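Local coordinates for protein lipocalin (Argas monolakensis, PDB 3BRN) that binds the biogenic amine serotonin inside a lipocalin beta barrel, consistent with a role as a tick amine-binding protein, at residues 5-10 / 129-134; 95-100 / 106-111; 122-127 / 147-152. All coordinates share one frame; numbering follows the deposited sequence.

Interaction 1. Residues 5-10 / 129-134; sequences AQCDFG and YGCCDT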
loop_
_atom_site.group_PDB
_atom_site.type_symbol
_atom_site.label_atom_id
_atom_site.label_comp_id
_atom_site.label_asym_id
_atom_site.label_seq_id
_atom_site.Cartn_x
_atom_site.Cartn_y
_atom_site.Cartn_z
ATOM N N ALA A 5 -15.227 16.961 -5.911
ATOM C CA ALA A 5 -14.201 18.042 -5.740
ATOM C C ALA A 5 -12.847 17.615 -6.311
ATOM O O ALA A 5 -12.468 16.440 -6.233
ATOM C CB ALA A 5 -14.068 18.447 -4.266
ATOM N N GLN A 6 -12.125 18.576 -6.886
ATOM C CA GLN A 6 -10.863 18.295 -7.563
ATOM C C GLN A 6 -9.826 17.659 -6.650
ATOM O O GLN A 6 -9.729 17.994 -5.466
ATOM C CB GLN A 6 -10.289 19.563 -8.202
ATOM C CG GLN A 6 -10.874 19.906 -9.555
ATOM C CD GLN A 6 -10.205 21.119 -10.168
ATOM O OE1 GLN A 6 -9.891 22.100 -9.330
ATOM N NE2 GLN A 6 -9.923 21.155 -11.365
ATOM N N CYS A 7 -9.056 16.732 -7.214
ATOM C CA CYS A 7 -7.957 16.088 -6.497
ATOM C C CYS A 7 -6.726 16.970 -6.644
ATOM O O CYS A 7 -6.580 17.668 -7.649
ATOM C CB CYS A 7 -7.662 14.705 -7.107
ATOM S SG CYS A 7 -9.088 13.579 -7.160
ATOM N N ASP A 8 -5.815 16.896 -5.679
ATOM C CA ASP A 8 -4.580 17.656 -5.768
ATOM C C ASP A 8 -3.381 16.729 -5.858
ATOM O O ASP A 8 -2.900 16.233 -4.846
ATOM C CB ASP A 8 -4.430 18.591 -4.568
ATOM C CG ASP A 8 -3.499 19.757 -4.851
ATOM O OD1 ASP A 8 -2.468 19.555 -5.532
ATOM O OD2 ASP A 8 -3.807 20.882 -4.397
ATOM N N PHE A 9 -2.882 16.519 -7.071
ATOM C CA PHE A 9 -1.796 15.570 -7.301
ATOM C C PHE A 9 -0.424 16.244 -7.311
ATOM O O PHE A 9 0.566 15.645 -7.731
ATOM C CB PHE A 9 -2.017 14.808 -8.609
ATOM C CG PHE A 9 -3.282 13.998 -8.632
ATOM C CD1 PHE A 9 -3.884 13.595 -7.452
ATOM C CD2 PHE A 9 -3.868 13.639 -9.834
ATOM C CE1 PHE A 9 -5.047 12.850 -7.470
ATOM C CE2 PHE A 9 -5.031 12.893 -9.858
ATOM C CZ PHE A 9 -5.622 12.498 -8.675
ATOM N N GLY A 10 -0.372 17.489 -6.849
ATOM C CA GLY A 10 0.885 18.136 -6.511
ATOM C C GLY A 10 1.263 17.740 -5.101
ATOM O O GLY A 10 0.401 17.606 -4.229
ATOM N N TYR A 129 -12.761 4.391 -4.969
ATOM C CA TYR A 129 -11.711 4.832 -4.067
ATOM C C TYR A 129 -11.334 6.294 -4.303
ATOM O O TYR A 129 -10.263 6.749 -3.904
ATOM C CB TYR A 129 -10.507 3.891 -4.161
ATOM C CG TYR A 129 -10.868 2.426 -3.918
ATOM C CD1 TYR A 129 -11.340 2.001 -2.674
ATOM C CD2 TYR A 129 -10.708 1.474 -4.918
ATOM C CE1 TYR A 129 -11.663 0.670 -2.443
ATOM C CE2 TYR A 129 -11.033 0.149 -4.705
ATOM C CZ TYR A 129 -11.525 -0.247 -3.472
ATOM O OH TYR A 129 -11.826 -1.579 -3.252
ATOM N N GLY A 130 -12.232 7.024 -4.959
ATOM C CA GLY A 130 -12.096 8.467 -5.113
ATOM C C GLY A 130 -10.840 8.918 -5.824
ATOM O O GLY A 130 -10.569 8.501 -6.947
ATOM N N CYS A 131 -10.099 9.826 -5.197
ATOM C CA CYS A 131 -8.951 10.437 -5.854
ATOM C C CYS A 131 -7.856 9.446 -6.183
ATOM O O CYS A 131 -7.054 9.687 -7.063
ATOM C CB CYS A 131 -8.390 11.580 -5.021
ATOM S SG CYS A 131 -9.370 13.074 -5.195
ATOM N N CYS A 132 -7.776 8.366 -5.422
ATOM C CA CYS A 132 -6.765 7.362 -5.688
ATOM C C CYS A 132 -7.081 6.592 -6.943
ATOM O O CYS A 132 -6.171 6.155 -7.624
ATOM C CB CYS A 132 -6.585 6.408 -4.520
ATOM S SG CYS A 132 -5.762 7.149 -3.115
ATOM N N ASP A 133 -8.341 6.367 -7.194
ATOM C CA ASP A 133 -8.737 5.691 -8.396
ATOM C C ASP A 133 -8.341 6.554 -9.584
ATOM O O ASP A 133 -7.793 6.100 -10.511
ATOM C CB ASP A 133 -10.225 5.437 -8.400
ATOM C CG ASP A 133 -10.582 4.020 -8.066
ATOM O OD1 ASP A 133 -9.776 3.136 -8.275
ATOM O OD2 ASP A 133 -11.702 3.806 -7.610
ATOM N N THR A 134 -8.631 7.828 -9.508
ATOM C CA THR A 134 -8.264 8.743 -10.574
ATOM C C THR A 134 -6.755 8.757 -10.824
ATOM O O THR A 134 -6.313 8.902 -11.963
ATOM C CB THR A 134 -8.748 10.182 -10.283
ATOM O OG1 THR A 134 -10.165 10.181 -10.069
ATOM C CG2 THR A 134 -8.414 11.100 -11.441
#

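Interaction 2. Residues 95-100 / 106-111; sequences TTVLFS and DVMRGP. With SRO (serotonin), chain C.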
loop_
_atom_site.group_PDB
_atom_site.type_symbol
_atom_site.label_atom_id
_atom_site.label_comp_id
_atom_site.label_asym_id
_atom_site.label_seq_id
_atom_site.Cartn_x
_atom_site.Cartn_y
_atom_site.Cartn_z
ATOM N N THR A 95 9.744 1.651 -2.475
ATOM C CA THR A 95 8.415 2.026 -2.936
ATOM C C THR A 95 8.289 3.555 -2.856
ATOM O O THR A 95 8.660 4.155 -1.853
ATOM C CB THR A 95 7.368 1.380 -2.025
ATOM O OG1 THR A 95 7.336 -0.031 -2.258
ATOM C CG2 THR A 95 5.989 1.984 -2.258
ATOM N N THR A 96 7.759 4.187 -3.905
ATOM C CA THR A 96 7.620 5.642 -3.924
ATOM C C THR A 96 6.138 6.006 -3.825
ATOM O O THR A 96 5.320 5.491 -4.576
ATOM C CB THR A 96 8.190 6.263 -5.238
ATOM O OG1 THR A 96 9.536 5.829 -5.424
ATOM C CG2 THR A 96 8.160 7.801 -5.203
ATOM N N VAL A 97 5.822 6.958 -2.960
ATOM C CA VAL A 97 4.443 7.418 -2.838
ATOM C C VAL A 97 4.151 8.463 -3.915
ATOM O O VAL A 97 4.734 9.532 -3.894
ATOM C CB VAL A 97 4.161 8.000 -1.452
ATOM C CG1 VAL A 97 2.665 8.254 -1.291
ATOM C CG2 VAL A 97 4.678 7.053 -0.356
ATOM N N LEU A 98 3.308 8.120 -4.887
ATOM C CA LEU A 98 2.984 9.056 -5.969
ATOM C C LEU A 98 1.827 9.937 -5.535
ATOM O O LEU A 98 1.646 11.027 -6.047
ATOM C CB LEU A 98 2.607 8.289 -7.236
ATOM C CG LEU A 98 3.675 7.296 -7.703
ATOM C CD1 LEU A 98 3.179 6.641 -8.965
ATOM C CD2 LEU A 98 5.009 8.034 -7.927
ATOM N N PHE A 99 0.970 9.388 -4.683
ATOM C CA PHE A 99 -0.151 10.131 -4.137
ATOM C C PHE A 99 -0.700 9.444 -2.896
ATOM O O PHE A 99 -0.675 8.232 -2.788
ATOM C CB PHE A 99 -1.259 10.301 -5.188
ATOM C CG PHE A 99 -2.525 10.904 -4.645
ATOM C CD1 PHE A 99 -2.693 12.281 -4.595
ATOM C CD2 PHE A 99 -3.552 10.091 -4.195
ATOM C CE1 PHE A 99 -3.854 12.838 -4.077
ATOM C CE2 PHE A 99 -4.703 10.643 -3.658
ATOM C CZ PHE A 99 -4.862 12.017 -3.623
ATOM N N SER A 100 -1.208 10.221 -1.946
ATOM C CA SER A 100 -1.828 9.615 -0.773
ATOM C C SER A 100 -2.721 10.646 -0.122
ATOM O O SER A 100 -2.498 11.839 -0.303
ATOM C CB SER A 100 -0.752 9.182 0.219
ATOM O OG SER A 100 -1.326 8.491 1.314
ATOM N N ASP A 106 -3.470 4.930 -1.027
ATOM C CA ASP A 106 -2.219 5.409 -1.557
ATOM C C ASP A 106 -2.083 4.953 -2.988
ATOM O O ASP A 106 -2.541 3.891 -3.324
ATOM C CB ASP A 106 -1.039 4.797 -0.841
ATOM C CG ASP A 106 -1.147 4.849 0.632
ATOM O OD1 ASP A 106 -1.137 5.924 1.200
ATOM O OD2 ASP A 106 -1.164 3.792 1.218
ATOM N N VAL A 107 -1.379 5.706 -3.809
ATOM C CA VAL A 107 -0.902 5.181 -5.084
ATOM C C VAL A 107 0.629 5.196 -5.064
ATOM O O VAL A 107 1.229 6.223 -4.785
ATOM C CB VAL A 107 -1.413 6.041 -6.247
ATOM C CG1 VAL A 107 -0.808 5.535 -7.589
ATOM C CG2 VAL A 107 -2.951 6.016 -6.251
ATOM N N MET A 108 1.242 4.061 -5.391
ATOM C CA MET A 108 2.676 3.897 -5.274
ATOM C C MET A 108 3.264 3.526 -6.632
ATOM O O MET A 108 2.594 2.903 -7.471
ATOM C CB MET A 108 2.991 2.712 -4.336
ATOM C CG MET A 108 2.354 2.765 -2.956
ATOM S SD MET A 108 2.771 4.237 -2.027
ATOM C CE MET A 108 2.376 3.658 -0.369
ATOM N N ARG A 109 4.573 3.730 -6.745
ATOM C CA ARG A 109 5.367 2.974 -7.714
ATOM C C ARG A 109 6.130 1.931 -6.877
ATOM O O ARG A 109 6.878 2.298 -5.988
ATOM C CB ARG A 109 6.360 3.879 -8.445
ATOM C CG ARG A 109 7.125 3.151 -9.563
ATOM C CD ARG A 109 8.114 4.083 -10.284
ATOM N NE ARG A 109 7.408 5.173 -10.950
ATOM C CZ ARG A 109 7.507 6.460 -10.626
ATOM N NH1 ARG A 109 8.402 6.871 -9.730
ATOM N NH2 ARG A 109 6.728 7.345 -11.234
ATOM N N GLY A 110 5.866 0.648 -7.104
ATOM C CA GLY A 110 6.524 -0.437 -6.353
ATOM C C GLY A 110 7.969 -0.632 -6.781
ATOM O O GLY A 110 8.432 0.003 -7.728
ATOM N N PRO A 111 8.722 -1.468 -6.051
ATOM C CA PRO A 111 10.167 -1.543 -6.322
ATOM C C PRO A 111 10.532 -2.023 -7.734
ATOM O O PRO A 111 11.475 -1.500 -8.324
ATOM C CB PRO A 111 10.686 -2.513 -5.241
ATOM C CG PRO A 111 9.658 -2.517 -4.203
ATOM C CD PRO A 111 8.340 -2.249 -4.859
HETATM O OH SRO C . 4.828 -0.399 5.664
HETATM C CZ3 SRO C . 4.609 -0.352 4.309
HETATM C CH2 SRO C . 5.593 -0.888 3.482
HETATM C CZ2 SRO C . 5.380 -0.981 2.104
HETATM C CE2 SRO C . 4.195 -0.454 1.612
HETATM N NE1 SRO C . 3.668 -0.305 0.371
HETATM C CD1 SRO C . 2.444 0.265 0.469
HETATM C CG SRO C . 2.181 0.524 1.815
HETATM C CD2 SRO C . 3.300 0.085 2.520
HETATM C CE3 SRO C . 3.509 0.129 3.811
HETATM C CB SRO C . 0.945 1.192 2.366
HETATM C CA SRO C . 1.301 2.566 2.968
HETATM N NZ SRO C . 0.113 3.104 3.639
HETATM O O HOH W 1 9.874 3.143 -6.238
#

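Interaction 3. Residues 122-127 / 147-152; sequences SAINLQ and HTWQTY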
loop_
_atom_site.group_PDB
_atom_site.type_symbol
_atom_site.label_atom_id
_atom_site.label_comp_id
_atom_site.label_asym_id
_atom_site.label_seq_id
_atom_site.Cartn_x
_atom_site.Cartn_y
_atom_site.Cartn_z
ATOM N N SER A 122 -10.499 0.119 6.431
ATOM C CA SER A 122 -11.751 0.844 6.613
ATOM C C SER A 122 -12.472 1.209 5.311
ATOM O O SER A 122 -13.679 1.422 5.308
ATOM C CB SER A 122 -11.540 2.090 7.476
ATOM O OG SER A 122 -10.810 3.079 6.779
ATOM N N ALA A 123 -11.746 1.285 4.199
ATOM C CA ALA A 123 -12.337 1.781 2.961
ATOM C C ALA A 123 -12.378 0.745 1.842
ATOM O O ALA A 123 -12.880 1.020 0.763
ATOM C CB ALA A 123 -11.617 3.052 2.485
ATOM N N ILE A 124 -11.906 -0.461 2.124
ATOM C CA ILE A 124 -11.701 -1.450 1.074
ATOM C C ILE A 124 -12.990 -1.932 0.385
ATOM O O ILE A 124 -12.983 -2.223 -0.811
ATOM C CB ILE A 124 -10.849 -2.631 1.581
ATOM C CG1 ILE A 124 -10.332 -3.482 0.419
ATOM C CG2 ILE A 124 -11.637 -3.452 2.610
ATOM C CD1 ILE A 124 -9.203 -2.852 -0.379
ATOM N N ASN A 125 -14.106 -1.949 1.110
ATOM C CA ASN A 125 -15.384 -2.407 0.536
ATOM C C ASN A 125 -16.204 -1.309 -0.150
ATOM O O ASN A 125 -17.339 -1.547 -0.571
ATOM C CB ASN A 125 -16.248 -3.121 1.593
ATOM C CG ASN A 125 -15.595 -4.387 2.124
ATOM O OD1 ASN A 125 -14.987 -4.377 3.193
ATOM N ND2 ASN A 125 -15.634 -5.455 1.335
ATOM N N LEU A 126 -15.630 -0.117 -0.288
ATOM C CA LEU A 126 -16.339 0.970 -0.961
ATOM C C LEU A 126 -16.459 0.691 -2.453
ATOM O O LEU A 126 -15.730 -0.138 -3.002
ATOM C CB LEU A 126 -15.672 2.330 -0.713
ATOM C CG LEU A 126 -15.568 2.856 0.725
ATOM C CD1 LEU A 126 -15.127 4.303 0.705
ATOM C CD2 LEU A 126 -16.875 2.715 1.490
ATOM N N GLN A 127 -17.415 1.349 -3.098
ATOM C CA GLN A 127 -17.628 1.155 -4.527
ATOM C C GLN A 127 -16.620 1.918 -5.383
ATOM O O GLN A 127 -16.385 1.566 -6.540
ATOM C CB GLN A 127 -19.062 1.514 -4.923
ATOM C CG GLN A 127 -20.103 0.597 -4.304
ATOM C CD GLN A 127 -19.717 -0.868 -4.425
ATOM O OE1 GLN A 127 -19.630 -1.414 -5.525
ATOM N NE2 GLN A 127 -19.471 -1.509 -3.288
ATOM N N HIS A 147 -6.303 -7.266 -10.110
ATOM C CA HIS A 147 -7.085 -6.979 -8.951
ATOM C C HIS A 147 -6.824 -7.923 -7.799
ATOM O O HIS A 147 -7.323 -9.003 -7.786
ATOM C CB HIS A 147 -8.540 -6.947 -9.318
ATOM C CG HIS A 147 -8.838 -5.987 -10.401
ATOM N ND1 HIS A 147 -9.356 -4.746 -10.161
ATOM C CD2 HIS A 147 -8.629 -6.060 -11.724
ATOM C CE1 HIS A 147 -9.486 -4.103 -11.293
ATOM N NE2 HIS A 147 -9.042 -4.877 -12.259
ATOM N N THR A 148 -6.033 -7.488 -6.836
ATOM C CA THR A 148 -5.386 -8.379 -5.882
ATOM C C THR A 148 -6.251 -8.683 -4.671
ATOM O O THR A 148 -5.964 -9.613 -3.931
ATOM C CB THR A 148 -4.055 -7.765 -5.389
ATOM O OG1 THR A 148 -3.099 -7.798 -6.450
ATOM C CG2 THR A 148 -3.508 -8.546 -4.186
ATOM N N TRP A 149 -7.104 -7.732 -4.324
ATOM C CA TRP A 149 -8.062 -7.896 -3.240
ATOM C C TRP A 149 -9.375 -8.328 -3.840
ATOM O O TRP A 149 -9.720 -7.907 -4.947
ATOM C CB TRP A 149 -8.283 -6.584 -2.502
ATOM C CG TRP A 149 -9.412 -6.674 -1.502
ATOM C CD1 TRP A 149 -9.357 -7.224 -0.250
ATOM C CD2 TRP A 149 -10.775 -6.262 -1.699
ATOM N NE1 TRP A 149 -10.595 -7.145 0.356
ATOM C CE2 TRP A 149 -11.474 -6.547 -0.508
ATOM C CE3 TRP A 149 -11.462 -5.655 -2.755
ATOM C CZ2 TRP A 149 -12.806 -6.211 -0.334
ATOM C CZ3 TRP A 149 -12.800 -5.367 -2.593
ATOM C CH2 TRP A 149 -13.464 -5.672 -1.405
ATOM N N GLN A 150 -10.031 -9.263 -3.161
ATOM C CA GLN A 150 -11.359 -9.721 -3.522
ATOM C C GLN A 150 -12.208 -9.755 -2.264
ATOM O O GLN A 150 -11.690 -9.832 -1.160
ATOM C CB GLN A 150 -11.309 -11.121 -4.146
ATOM C CG GLN A 150 -10.823 -11.128 -5.578
ATOM C CD GLN A 150 -11.547 -10.096 -6.420
ATOM O OE1 GLN A 150 -12.869 -10.203 -6.474
ATOM N NE2 GLN A 150 -10.936 -9.151 -6.925
ATOM N N THR A 151 -13.504 -9.576 -2.438
ATOM C CA THR A 151 -14.436 -9.523 -1.323
ATOM C C THR A 151 -14.361 -10.741 -0.393
ATOM O O THR A 151 -14.767 -10.664 0.774
ATOM C CB THR A 151 -15.867 -9.327 -1.851
ATOM O OG1 THR A 151 -16.759 -9.132 -0.753
ATOM C CG2 THR A 151 -16.305 -10.524 -2.653
ATOM N N TYR A 152 -13.819 -11.851 -0.897
ATOM C CA TYR A 152 -13.653 -13.073 -0.103
ATOM C C TYR A 152 -12.414 -13.034 0.785
ATOM O O TYR A 152 -12.188 -13.957 1.569
ATOM C CB TYR A 152 -13.580 -14.313 -1.006
ATOM C CG TYR A 152 -12.272 -14.431 -1.771
ATOM C CD1 TYR A 152 -12.189 -14.066 -3.111
ATOM C CD2 TYR A 152 -11.107 -14.839 -1.132
ATOM C CE1 TYR A 152 -10.990 -14.139 -3.802
ATOM C CE2 TYR A 152 -9.890 -14.883 -1.807
ATOM C CZ TYR A 152 -9.839 -14.534 -3.143
ATOM O OH TYR A 152 -8.639 -14.608 -3.827
HETATM O O HOH W 2 -15.238 -8.202 2.149
#

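Interaction 1. Residues 5-10 / 129-134
The ring of Phe9 reaches the first turn of helix 131-140 with its CE1-CZ-CE2 rim, CZ lying 3.5 Å from Cys131 O, while two residues earlier Cys7 is bonded covalently to the same turn. The disulfide between Cys7 and Cys131 ties the N-terminal segment of this lipocalin to the start of the helix that packs outside its barrel. The two SG atoms are 2.0 Å apart and chi3 is -92°, close to the perpendicular setting a relaxed disulfide prefers. Both cysteines set SG beside their own backbone N, chi1 -56° for Cys7 and -79° for Cys131, and the bridge spans a CA-CA distance of 5.8 Å.

Phe9 adds the apolar part. Its CE1 lies 4.3 Å from CB of Cys131, and at the edge of the ring, near its plane, CE2 meets the CG2 methyl of Thr134 at 4.1 Å. Phe99 joins from the barrel, its ring edge-to-face with that of Phe9, and Cys132 makes the next disulfide, to Cys105.

Each segment is also held within itself. Gly130 is the N-cap of the helix, and the Asp133 carboxylate reaches back to the preceding residue: Tyr129 N donates to Asp133 OD2 at 2.9 Å. Around Phe9 an Asx turn bends the chain, Gly10 N giving its hydrogen to the anti lone pair of Asp8 OD1 over 3.2 Å.

Interaction 2. Residues 95-100 / 106-111
The serotonin pocket takes part of its wall from this strand pair, and Asp106 is where the wall grips the amine. OD2 of Asp106 accepts from NZ of serotonin at 2.8 Å, and the other oxygen, OD1, receives the Ser100 hydroxyl, OG to OD1 2.6 Å, nearly along the carboxylate C-O axis. Ser100 thus acts as a second-shell residue that steadies the rotation of the carboxylate; Ser18, whose backbone O is also hydrogen-bonded to serotonin, adds a weak bond between its OG and OD1. The carboxylate's negative charge would be expected to favour the protonated, cationic form of the amine.

Beside Asp106, Met108 bends at chi2 (-57°) and turns its CE methyl toward the ligand, 3.5 Å from CD1 of serotonin. Its SD lies alongside Val97, 3.8 Å from CG2, the two side chains pointing the same way, while the CG2 methyl of Thr95 packs against the root of the methionine.

Strands 93-97 and 105-109 are antiparallel neighbours in the lipocalin barrel, and the chain turns a corner at Leu98. Thr96 and Arg109 form a hydrogen-bonded pair, Val97 and Met108 a non-hydrogen-bonded one. A classic beta bulge then shifts the register: Leu98 N and Phe99 N both donate to Val107 O, at 2.8 and 3.2 Å.

On the face carrying Thr96, Phe99, Val107 and Arg109, helix 131-140 covers Phe99 and Val107. Leu98 sends CD2 over one face of the Arg109 guanidinium, crossing its chain at about a right angle. Thr96 OG1 bonds to Lys81 and, through a water that accepts from it, links to Arg109 O.

Interaction 3. Residues 122-127 / 147-152
Ile124 lays its CG1 branch over one face of the Trp149 indole, and this one overlap makes up the tight part of the contact. CG1 stands 3.5 Å from the centroid of the five-membered ring and only 14° off the ring normal, a CH-pi contact over the face; the nearest ring atom to CG1 is CE2, at 3.4 Å. With CG1 anti to the backbone N (chi1 -165°), the isoleucine extends that branch across to the ring, and CD1 continues over the bond between CG and CD2, about 4.0 Å from each. Trp149 likewise turns its indole away from its own backbone N to meet it. Tyr28 of strand 26-32 touches both partners.

Two loops outside the lipocalin barrel are brought together here: the one after strand 115-120, where Ala123 to Leu126 make a type I beta turn, and the one that follows the short strand 146-147. The turn places Ile124 and Asn125 at its two central positions, so that neighbouring residues meet the face and the edge of the same indole.

The edge is the looser, solvent side. Asn125 is exposed, and its amide stands steeply to the indole, the planes 73° apart, with ND2 near the ring plane and 3.4 Å from CZ2. A water bridges the two loops: it accepts from Asn125 ND2 and donates to Thr151 O, 2.9 Å in each case. On the indole face away from Ile124 lies the backbone N of Thr151, offset toward the rim.

How the interactions relate
Interaction 2 lines the serotonin pocket, and the other two lie outside the pocket, in the segments packed around the barrel. Interaction 1 is its direct neighbour, with centres 14 Å apart: CD1 of Phe9 comes within 3.4 Å of CD1 of Phe99, and Cys132 SG lies 3.7 Å from Phe99 CE2. In sequence, interaction 2 is nested inside the loop that interaction 1 closes. Interaction 3 meets interaction 1 through Tyr129, whose OH is 2.8 Å from Ile124 O, probably a hydrogen bond, and their segments alternate along the chain. Interactions 2 and 3 do not touch, with nearest atoms about 9 Å apart; the Ile124 side chain remains about 11 Å from serotonin.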